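Local coordinates for protein peptidyl-prolyl cis-trans isomerase (Hirschia baltica, PDB 5EX2) that probably catalyses the cis-trans isomerisation of peptide bonds before proline, as a periplasmic folding helper of the cyclophilin family, at residues E95-R100 / L181-S186; P128-Q133 / E146-H151. One frame throughout, in Å; residues are numbered along the deposited sequence.

Interaction 1: residues E95-R100 / L181-S186; sequences EFVFRR and LDRKYS
The ring of F96 lies flat on the backbone of the turn formed by residues 181-186. It covers the peptide between K184 and Y185 with one face, K184 O standing 3.3 Å above the ring plane toward the rim, and S186 OG meets its edge, 3.4 Å from CD1. The first torsion turns the ring over this peptide, CG sitting anti to the carbonyl carbon (chi1 -54°). Separately, F96 CB lies 3.3 Å from R183 O. A flat aromatic suits a surface made of peptide planes, since it can cover them without needing a polar partner of its own; K184 O finds its hydrogen bond in R160. An alanine here is likely to strip the K184-Y185 peptide of its apolar cover and to open a gap over the turn. The S186 hydroxyl accepts a nearly straight hydrogen bond from E95 N (2.9 Å, 171°), while the carboxylate of E95 turns elsewhere, to H47 and the backbone N of N46. The turn itself is closed by K184 N donating to L181 O at 3.0 Å, with D182 and R183 at the corners of a type II beta turn. R183 therefore takes a left-handed backbone conformation, and its N donates to a water at 2.8 Å. This water also lies 2.7 Å from both F96 O and Y185 O, so it joins the two segments. Farther out, V97 CG1 packs against CG and NE of R183, whose salt bridge is to E146. The contact thus pins the approach to strand 98-100 onto the loop before barrel strand 187-191: the hydroxyl takes E95 N, the water links F96 O, R183 N and Y185 O, and the phenyl ring covers the neighbouring peptide, with little dependence on charge between the segments.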
ATOM      1  N   GLU A  95      -9.529   7.053   8.131  1.00 11.82           N
ATOM      2  CA  GLU A  95     -10.181   6.198   7.157  1.00 12.56           C
ATOM      3  C   GLU A  95      -9.685   4.794   7.434  1.00  8.45           C
ATOM      4  O   GLU A  95      -8.795   4.287   6.738  1.00 12.27           O
ATOM      5  CB  GLU A  95      -9.855   6.617   5.718  1.00 12.19           C
ATOM      6  CG  GLU A  95     -10.566   7.863   5.242  1.00 14.11           C
ATOM      7  CD  GLU A  95     -10.130   8.274   3.850  1.00 13.79           C
ATOM      8  OE1 GLU A  95      -8.901   8.385   3.622  1.00 12.91           O
ATOM      9  OE2 GLU A  95     -11.008   8.494   2.983  1.00 15.65           O
ATOM     10  N   PHE A  96     -10.260   4.148   8.440  1.00 10.34           N
ATOM     11  CA  PHE A  96      -9.729   2.878   8.905  1.00  9.55           C
ATOM     12  C   PHE A  96     -10.401   1.690   8.230  1.00 10.74           C
ATOM     13  O   PHE A  96      -9.854   0.588   8.199  1.00 10.80           O
ATOM     14  CB  PHE A  96      -9.899   2.752  10.418  1.00 11.90           C
ATOM     15  CG  PHE A  96      -9.311   3.900  11.215  1.00 10.93           C
ATOM     16  CD1 PHE A  96      -8.227   4.622  10.772  1.00 10.23           C
ATOM     17  CD2 PHE A  96      -9.872   4.244  12.432  1.00 12.30           C
ATOM     18  CE1 PHE A  96      -7.723   5.663  11.545  1.00 12.46           C
ATOM     19  CE2 PHE A  96      -9.359   5.279  13.197  1.00 15.97           C
ATOM     20  CZ  PHE A  96      -8.291   5.987  12.743  1.00 14.51           C
ATOM     21  N   VAL A  97     -11.606   1.923   7.739  1.00  9.67           N
ATOM     22  CA  VAL A  97     -12.358   0.909   7.010  1.00  8.80           C
ATOM     23  C   VAL A  97     -13.049   1.600   5.853  1.00 10.02           C
ATOM     24  O   VAL A  97     -13.140   2.828   5.821  1.00 12.72           O
ATOM     25  CB  VAL A  97     -13.412   0.200   7.892  1.00 12.04           C
ATOM     26  CG1 VAL A  97     -12.766  -0.497   9.069  1.00 14.71           C
ATOM     27  CG2 VAL A  97     -14.468   1.181   8.381  1.00 13.92           C
ATOM     28  N   PHE A  98     -13.530   0.821   4.893  1.00 10.49           N
ATOM     29  CA  PHE A  98     -14.357   1.367   3.839  1.00 11.51           C
ATOM     30  C   PHE A  98     -15.581   0.487   3.671  1.00 11.40           C
ATOM     31  O   PHE A  98     -15.582  -0.679   4.057  1.00 12.04           O
ATOM     32  CB  PHE A  98     -13.575   1.520   2.523  1.00  9.44           C
ATOM     33  CG  PHE A  98     -13.110   0.241   1.888  1.00 10.64           C
ATOM     34  CD1 PHE A  98     -12.032  -0.458   2.398  1.00 12.68           C
ATOM     35  CD2 PHE A  98     -13.708  -0.219   0.725  1.00 12.48           C
ATOM     36  CE1 PHE A  98     -11.583  -1.615   1.782  1.00 10.88           C
ATOM     37  CE2 PHE A  98     -13.265  -1.372   0.114  1.00 12.34           C
ATOM     38  CZ  PHE A  98     -12.203  -2.072   0.641  1.00 10.79           C
ATOM     39  N   ARG A  99     -16.636   1.087   3.131  1.00 11.00           N
ATOM     40  CA  ARG A  99     -17.888   0.400   2.842  1.00 10.34           C
ATOM     41  C   ARG A  99     -17.786  -0.185   1.449  1.00 10.71           C
ATOM     42  O   ARG A  99     -17.764   0.563   0.467  1.00 12.56           O
ATOM     43  CB  ARG A  99     -19.069   1.357   2.911  1.00 10.16           C
ATOM     44  CG  ARG A  99     -19.214   2.098   4.225  1.00 14.40           C
ATOM     45  CD  ARG A  99     -19.508   1.162   5.351  1.00 14.53           C
ATOM     46  NE  ARG A  99     -20.741   0.424   5.114  1.00 14.35           N
ATOM     47  CZ  ARG A  99     -21.151  -0.590   5.863  1.00 15.94           C
ATOM     48  NH1 ARG A  99     -20.407  -0.960   6.894  1.00 15.90           N
ATOM     49  NH2 ARG A  99     -22.287  -1.234   5.576  1.00 16.62           N
ATOM     50  N   ARG A 100     -17.694  -1.504   1.368  1.00  9.77           N
ATOM     51  CA  ARG A 100     -17.485  -2.195   0.111  1.00 10.11           C
ATOM     52  C   ARG A 100     -18.773  -2.829  -0.415  1.00  9.28           C
ATOM     53  O   ARG A 100     -19.474  -3.523   0.326  1.00  9.66           O
ATOM     54  CB  ARG A 100     -16.407  -3.241   0.316  1.00  8.38           C
ATOM     55  CG  ARG A 100     -16.011  -3.975  -0.945  1.00 10.00           C
ATOM     56  CD  ARG A 100     -14.924  -5.022  -0.700  1.00 11.20           C
ATOM     57  NE  ARG A 100     -15.368  -6.049   0.230  1.00 11.88           N
ATOM     58  CZ  ARG A 100     -15.998  -7.162  -0.115  1.00  9.68           C
ATOM     59  NH1 ARG A 100     -16.249  -7.437  -1.393  1.00 11.66           N
ATOM     60  NH2 ARG A 100     -16.392  -8.002   0.824  1.00 10.73           N
ATOM     61  N   LEU A 181      -2.789  -3.322  14.110  1.00  9.84           N
ATOM     62  CA  LEU A 181      -3.086  -1.999  13.555  1.00  9.32           C
ATOM     63  C   LEU A 181      -4.398  -1.943  12.806  1.00  9.54           C
ATOM     64  O   LEU A 181      -4.927  -0.854  12.550  1.00  9.43           O
ATOM     65  CB  LEU A 181      -1.994  -1.562  12.594  1.00  9.60           C
ATOM     66  CG  LEU A 181      -0.587  -1.463  13.160  1.00  8.91           C
ATOM     67  CD1 LEU A 181       0.337  -0.996  12.051  1.00 10.99           C
ATOM     68  CD2 LEU A 181      -0.515  -0.528  14.353  1.00 11.84           C
ATOM     69  N   ASP A 182      -4.911  -3.111  12.428  1.00  9.75           N
ATOM     70  CA  ASP A 182      -6.059  -3.166  11.535  1.00 10.64           C
ATOM     71  C   ASP A 182      -7.291  -2.517  12.167  1.00 10.53           C
ATOM     72  O   ASP A 182      -7.569  -2.695  13.358  1.00 10.65           O
ATOM     73  CB  ASP A 182      -6.384  -4.614  11.160  1.00 10.11           C
ATOM     74  CG  ASP A 182      -5.287  -5.291  10.361  1.00  8.85           C
ATOM     75  OD1 ASP A 182      -4.287  -4.643  10.012  1.00  9.54           O
ATOM     76  OD2 ASP A 182      -5.477  -6.497  10.058  1.00 10.88           O
ATOM     77  N   ARG A 183      -7.988  -1.741  11.340  1.00 12.28           N
ATOM     78  CA  ARG A 183      -9.186  -0.996  11.710  1.00 10.81           C
ATOM     79  C   ARG A 183      -8.885   0.150  12.672  1.00 10.25           C
ATOM     80  O   ARG A 183      -9.808   0.808  13.143  1.00 11.58           O
ATOM     81  CB  ARG A 183     -10.247  -1.923  12.298  1.00 10.39           C
ATOM     82  CG  ARG A 183     -10.605  -3.078  11.378  1.00 13.41           C
ATOM     83  CD  ARG A 183     -11.716  -3.951  11.947  1.00 16.21           C
ATOM     84  NE  ARG A 183     -12.964  -3.207  12.041  1.00 20.20           N
ATOM     85  CZ  ARG A 183     -13.497  -2.722  13.160  1.00 30.11           C
ATOM     86  NH1 ARG A 183     -12.908  -2.895  14.342  1.00 34.42           N
ATOM     87  NH2 ARG A 183     -14.636  -2.053  13.087  1.00 25.86           N
ATOM     88  N   LYS A 184      -7.595   0.439  12.878  1.00 10.10           N
ATOM     89  CA  LYS A 184      -7.183   1.512  13.776  1.00 11.24           C
ATOM     90  C   LYS A 184      -6.273   2.534  13.110  1.00 11.75           C
ATOM     91  O   LYS A 184      -6.050   3.595  13.675  1.00 12.11           O
ATOM     92  CB  LYS A 184      -6.474   0.927  14.996  1.00 12.62           C
ATOM     93  CG  LYS A 184      -7.378   0.064  15.845  1.00 16.66           C
ATOM     94  CD  LYS A 184      -6.618  -0.681  16.928  1.00 19.97           C
ATOM     95  CE  LYS A 184      -7.582  -1.433  17.832  1.00 28.89           C
ATOM     96  NZ  LYS A 184      -6.881  -2.266  18.848  1.00 44.71           N
ATOM     97  N   TYR A 185      -5.738   2.221  11.937  1.00  9.81           N
ATOM     98  CA  TYR A 185      -4.857   3.139  11.216  1.00 10.15           C
ATOM     99  C   TYR A 185      -5.286   3.160   9.763  1.00  9.13           C
ATOM    100  O   TYR A 185      -5.799   2.169   9.238  1.00 10.43           O
ATOM    101  CB  TYR A 185      -3.382   2.721  11.319  1.00 11.41           C
ATOM    102  CG  TYR A 185      -2.866   2.877  12.714  1.00 11.15           C
ATOM    103  CD1 TYR A 185      -3.181   1.952  13.687  1.00 10.93           C
ATOM    104  CD2 TYR A 185      -2.103   3.982  13.080  1.00 12.74           C
ATOM    105  CE1 TYR A 185      -2.753   2.101  14.989  1.00 14.38           C
ATOM    106  CE2 TYR A 185      -1.660   4.146  14.389  1.00 16.07           C
ATOM    107  CZ  TYR A 185      -1.994   3.197  15.334  1.00 14.80           C
ATOM    108  OH  TYR A 185      -1.559   3.357  16.637  1.00 18.73           O
ATOM    109  N   SER A 186      -5.069   4.290   9.109  1.00 10.11           N
ATOM    110  CA  SER A 186      -5.517   4.479   7.740  1.00  9.71           C
ATOM    111  C   SER A 186      -4.498   3.966   6.735  1.00  8.00           C
ATOM    112  O   SER A 186      -3.605   4.685   6.325  1.00  8.83           O
ATOM    113  CB  SER A 186      -5.801   5.960   7.482  1.00 10.16           C
ATOM    114  OG  SER A 186      -6.704   6.497   8.427  1.00 11.35           O
TER
HETATM  115  O   HOH W   1      -7.400  -0.030   9.204  1.00 10.40           O

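Interaction 2: residues P128-Q133 / E146-H151; sequences PIETRQ and ESWMPH. With MG (magnesium ion), chain C.
E130 and W148 form an antiparallel hydrogen-bonded pair, E130 N reaching W148 O and W148 N reaching E130 O, each at 2.9 Å. One step on, R132 N donates to E146 O at 3.0 Å, which fixes the register of strands 128-132 and 146-148. Between these rungs the non-hydrogen-bonded pair T131 and S147 is tied by its side chains: S147 OG donates to T131 OG1 (2.8 Å), which in turn donates to R132 O (2.7 Å). R100 of the next strand also donates to both hydroxyls, so short hydroxyl residues suit this buried face. On the other face E130 crosses the W148 indole. The strand pairing sets E130 CB over the five-membered ring in a CH-pi contact, 3.9 Å from the centroid. With CG anti to the backbone N (chi1 -176°), the extended chain runs on across the indole, CG 3.4 Å from W148 CZ2. W148 NE1 gives OE1 a weak hydrogen bond, but the carboxylate's stronger partner is R179. Beyond the pair, P128 packs on M149 and P150, its CD 4.0 Å from M149 SD. P128 O is buried without a hydrogen-bond partner; M149 CA faces it through its hydrogen at 3.4 Å. At the far end Q133 OE1 binds the magnesium ion, completed by Q115, E135 and three waters. The chemistry is that of a sheet interior: backbone bonds set the register, paired hydroxyls and R100 satisfy one face, and on the other the glutamate crosses the indole, its charge met by R179.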
ATOM      1  N   PRO A 128      -4.180  -6.406  -0.290  1.00  7.90           N
ATOM      2  CA  PRO A 128      -4.793  -7.352   0.630  1.00  7.94           C
ATOM      3  C   PRO A 128      -6.012  -6.696   1.253  1.00  8.26           C
ATOM      4  O   PRO A 128      -5.987  -5.507   1.587  1.00  8.43           O
ATOM      5  CB  PRO A 128      -3.688  -7.612   1.643  1.00  8.39           C
ATOM      6  CG  PRO A 128      -2.933  -6.306   1.687  1.00  8.69           C
ATOM      7  CD  PRO A 128      -2.988  -5.764   0.291  1.00  8.43           C
ATOM      8  N   ILE A 129      -7.076  -7.471   1.434  1.00  8.69           N
ATOM      9  CA  ILE A 129      -8.328  -6.962   1.956  1.00  8.40           C
ATOM     10  C   ILE A 129      -8.850  -7.951   2.982  1.00  9.02           C
ATOM     11  O   ILE A 129      -8.739  -9.155   2.780  1.00 10.69           O
ATOM     12  CB  ILE A 129      -9.387  -6.771   0.850  1.00  9.90           C
ATOM     13  CG1 ILE A 129      -8.867  -5.870  -0.274  1.00 11.09           C
ATOM     14  CG2 ILE A 129     -10.694  -6.234   1.437  1.00 10.43           C
ATOM     15  CD1 ILE A 129      -8.712  -4.423   0.115  1.00 11.08           C
ATOM     16  N   GLU A 130      -9.355  -7.439   4.101  1.00  7.83           N
ATOM     17  CA  GLU A 130     -10.103  -8.239   5.064  1.00  8.74           C
ATOM     18  C   GLU A 130     -11.503  -7.659   5.140  1.00  8.07           C
ATOM     19  O   GLU A 130     -11.711  -6.461   4.989  1.00  8.36           O
ATOM     20  CB  GLU A 130      -9.430  -8.248   6.445  1.00  8.00           C
ATOM     21  CG  GLU A 130     -10.127  -9.142   7.433  1.00 10.31           C
ATOM     22  CD  GLU A 130      -9.343  -9.361   8.700  1.00 11.62           C
ATOM     23  OE1 GLU A 130      -8.432  -8.561   9.010  1.00 12.74           O
ATOM     24  OE2 GLU A 130      -9.646 -10.344   9.384  1.00 15.07           O
ATOM     25  N   THR A 131     -12.486  -8.520   5.360  1.00  8.60           N
ATOM     26  CA  THR A 131     -13.852  -8.076   5.242  1.00  8.69           C
ATOM     27  C   THR A 131     -14.784  -8.825   6.151  1.00  8.35           C
ATOM     28  O   THR A 131     -14.554  -9.979   6.458  1.00  9.97           O
ATOM     29  CB  THR A 131     -14.331  -8.237   3.794  1.00  9.19           C
ATOM     30  OG1 THR A 131     -15.605  -7.622   3.610  1.00  9.03           O
ATOM     31  CG2 THR A 131     -14.368  -9.699   3.347  1.00 11.26           C
ATOM     32  N   ARG A 132     -15.831  -8.124   6.573  1.00  8.46           N
ATOM     33  CA  ARG A 132     -17.012  -8.776   7.109  1.00  8.86           C
ATOM     34  C   ARG A 132     -17.689  -9.528   5.963  1.00  8.91           C
ATOM     35  O   ARG A 132     -17.406  -9.296   4.788  1.00  9.06           O
ATOM     36  CB  ARG A 132     -17.938  -7.749   7.763  1.00  9.18           C
ATOM     37  CG  ARG A 132     -17.253  -6.907   8.826  1.00 11.66           C
ATOM     38  CD  ARG A 132     -16.771  -7.738   9.996  1.00 17.62           C
ATOM     39  NE  ARG A 132     -17.885  -8.221  10.800  1.00 18.07           N
ATOM     40  CZ  ARG A 132     -17.751  -8.954  11.901  1.00 22.06           C
ATOM     41  NH1 ARG A 132     -16.542  -9.277  12.355  1.00 19.75           N
ATOM     42  NH2 ARG A 132     -18.825  -9.339  12.564  1.00 19.84           N
ATOM     43  N   GLN A 133     -18.558 -10.466   6.299  1.00  9.19           N
ATOM     44  CA  GLN A 133     -19.096 -11.353   5.285  1.00  9.26           C
ATOM     45  C   GLN A 133     -19.997 -10.642   4.288  1.00  9.55           C
ATOM     46  O   GLN A 133     -20.835  -9.824   4.653  1.00 10.15           O
ATOM     47  CB  GLN A 133     -19.856 -12.495   5.965  1.00  9.74           C
ATOM     48  CG  GLN A 133     -18.919 -13.507   6.562  1.00 10.01           C
ATOM     49  CD  GLN A 133     -18.141 -14.289   5.530  1.00 11.33           C
ATOM     50  OE1 GLN A 133     -18.426 -14.224   4.322  1.00 14.03           O
ATOM     51  NE2 GLN A 133     -17.169 -15.051   5.991  1.00 13.88           N
ATOM     52  N   GLU A 146     -18.410  -3.810   5.713  1.00  9.50           N
ATOM     53  CA  GLU A 146     -17.176  -3.211   6.171  1.00 10.75           C
ATOM     54  C   GLU A 146     -15.968  -4.020   5.707  1.00  9.14           C
ATOM     55  O   GLU A 146     -15.910  -5.240   5.878  1.00 10.14           O
ATOM     56  CB  GLU A 146     -17.201  -3.101   7.690  1.00  9.83           C
ATOM     57  CG  GLU A 146     -16.025  -2.358   8.267  1.00 11.18           C
ATOM     58  CD  GLU A 146     -16.187  -2.080   9.725  1.00 15.48           C
ATOM     59  OE1 GLU A 146     -16.997  -1.197  10.066  1.00 17.23           O
ATOM     60  OE2 GLU A 146     -15.478  -2.723  10.519  1.00 17.32           O
ATOM     61  N   SER A 147     -15.000  -3.327   5.116  1.00  9.54           N
ATOM     62  CA  SER A 147     -13.751  -3.954   4.699  1.00  7.60           C
ATOM     63  C   SER A 147     -12.580  -3.046   5.036  1.00  8.69           C
ATOM     64  O   SER A 147     -12.771  -1.876   5.310  1.00  9.27           O
ATOM     65  CB  SER A 147     -13.767  -4.254   3.210  1.00  8.61           C
ATOM     66  OG  SER A 147     -14.898  -5.060   2.867  1.00  9.02           O
ATOM     67  N   TRP A 148     -11.379  -3.598   5.033  1.00  8.95           N
ATOM     68  CA  TRP A 148     -10.193  -2.792   5.301  1.00  8.57           C
ATOM     69  C   TRP A 148      -8.982  -3.433   4.645  1.00  9.16           C
ATOM     70  O   TRP A 148      -9.030  -4.590   4.250  1.00  8.70           O
ATOM     71  CB  TRP A 148      -9.991  -2.619   6.816  1.00  8.97           C
ATOM     72  CG  TRP A 148      -9.971  -3.896   7.623  1.00  9.89           C
ATOM     73  CD1 TRP A 148      -8.859  -4.561   8.071  1.00  8.97           C
ATOM     74  CD2 TRP A 148     -11.108  -4.640   8.107  1.00  9.91           C
ATOM     75  NE1 TRP A 148      -9.238  -5.662   8.796  1.00 10.24           N
ATOM     76  CE2 TRP A 148     -10.606  -5.744   8.815  1.00 10.75           C
ATOM     77  CE3 TRP A 148     -12.495  -4.484   7.994  1.00 10.75           C
ATOM     78  CZ2 TRP A 148     -11.439  -6.685   9.417  1.00 14.71           C
ATOM     79  CZ3 TRP A 148     -13.324  -5.432   8.586  1.00 12.23           C
ATOM     80  CH2 TRP A 148     -12.789  -6.512   9.286  1.00 13.75           C
ATOM     81  N   MET A 149      -7.904  -2.666   4.496  1.00  7.77           N
ATOM     82  CA  MET A 149      -6.671  -3.212   3.988  1.00  8.50           C
ATOM     83  C   MET A 149      -5.781  -3.518   5.172  1.00 11.49           C
ATOM     84  O   MET A 149      -5.240  -2.592   5.795  1.00  8.51           O
ATOM     85  CB  MET A 149      -5.985  -2.239   3.034  1.00  8.45           C
ATOM     86  CG  MET A 149      -4.631  -2.728   2.573  1.00  9.31           C
ATOM     87  SD  MET A 149      -4.082  -1.948   1.042  1.00 11.13           S
ATOM     88  CE  MET A 149      -3.882  -0.251   1.543  1.00 11.17           C
ATOM     89  N   PRO A 150      -5.626  -4.803   5.493  1.00  7.72           N
ATOM     90  CA  PRO A 150      -4.848  -5.143   6.686  1.00  8.92           C
ATOM     91  C   PRO A 150      -3.384  -4.809   6.533  1.00  8.31           C
ATOM     92  O   PRO A 150      -2.887  -4.711   5.416  1.00  8.67           O
ATOM     93  CB  PRO A 150      -5.048  -6.650   6.808  1.00  7.73           C
ATOM     94  CG  PRO A 150      -5.311  -7.102   5.432  1.00 12.60           C
ATOM     95  CD  PRO A 150      -6.140  -6.009   4.823  1.00 10.35           C
ATOM     96  N   HIS A 151      -2.713  -4.634   7.663  1.00  8.53           N
ATOM     97  CA  HIS A 151      -1.348  -4.170   7.664  1.00  8.36           C
ATOM     98  C   HIS A 151      -0.371  -5.334   7.464  1.00  8.58           C
ATOM     99  O   HIS A 151       0.422  -5.681   8.334  1.00  9.92           O
ATOM    100  CB  HIS A 151      -1.102  -3.388   8.951  1.00  9.90           C
ATOM    101  CG  HIS A 151      -1.795  -2.057   8.963  1.00  8.73           C
ATOM    102  ND1 HIS A 151      -3.148  -1.913   9.153  1.00  9.11           N
ATOM    103  CD2 HIS A 151      -1.305  -0.810   8.780  1.00  8.28           C
ATOM    104  CE1 HIS A 151      -3.461  -0.626   9.088  1.00  8.03           C
ATOM    105  NE2 HIS A 151      -2.361   0.063   8.859  1.00  8.32           N
TER
HETATM  106 MG    MG C 301     -19.452 -15.570   2.656  1.00 10.48          MG
HETATM  107  O   HOH W   2     -19.979 -16.960   4.453  1.00 16.11           O
HETATM  108  O   HOH W   3     -19.680 -17.412   1.305  1.00 24.66           O
HETATM  109  O   HOH W   4     -18.790 -14.075   0.820  1.00 20.77           O

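How the interactions relate
Interaction 1 is a surface contact between two loop regions, whereas interaction 2 is a buried pairing of neighbouring strands. Both reach the same five-stranded sheet, for strand 98-100, the end of the first segment of interaction 1, pairs with strand 145-148. The loop closed by interaction 1 encloses interaction 2 along the chain. They also touch directly: the R183-E146 salt bridge ties the 181-186 loop to strand 145-148, D182 probably accepts a bond from H151 N, and V97 packs on the S147 backbone. Their chemistry follows their place: one water and the S186 hydroxyl serve the loop contact, while regular strand bonds and proline and methionine packing serve the interior, with the magnesium at its margin.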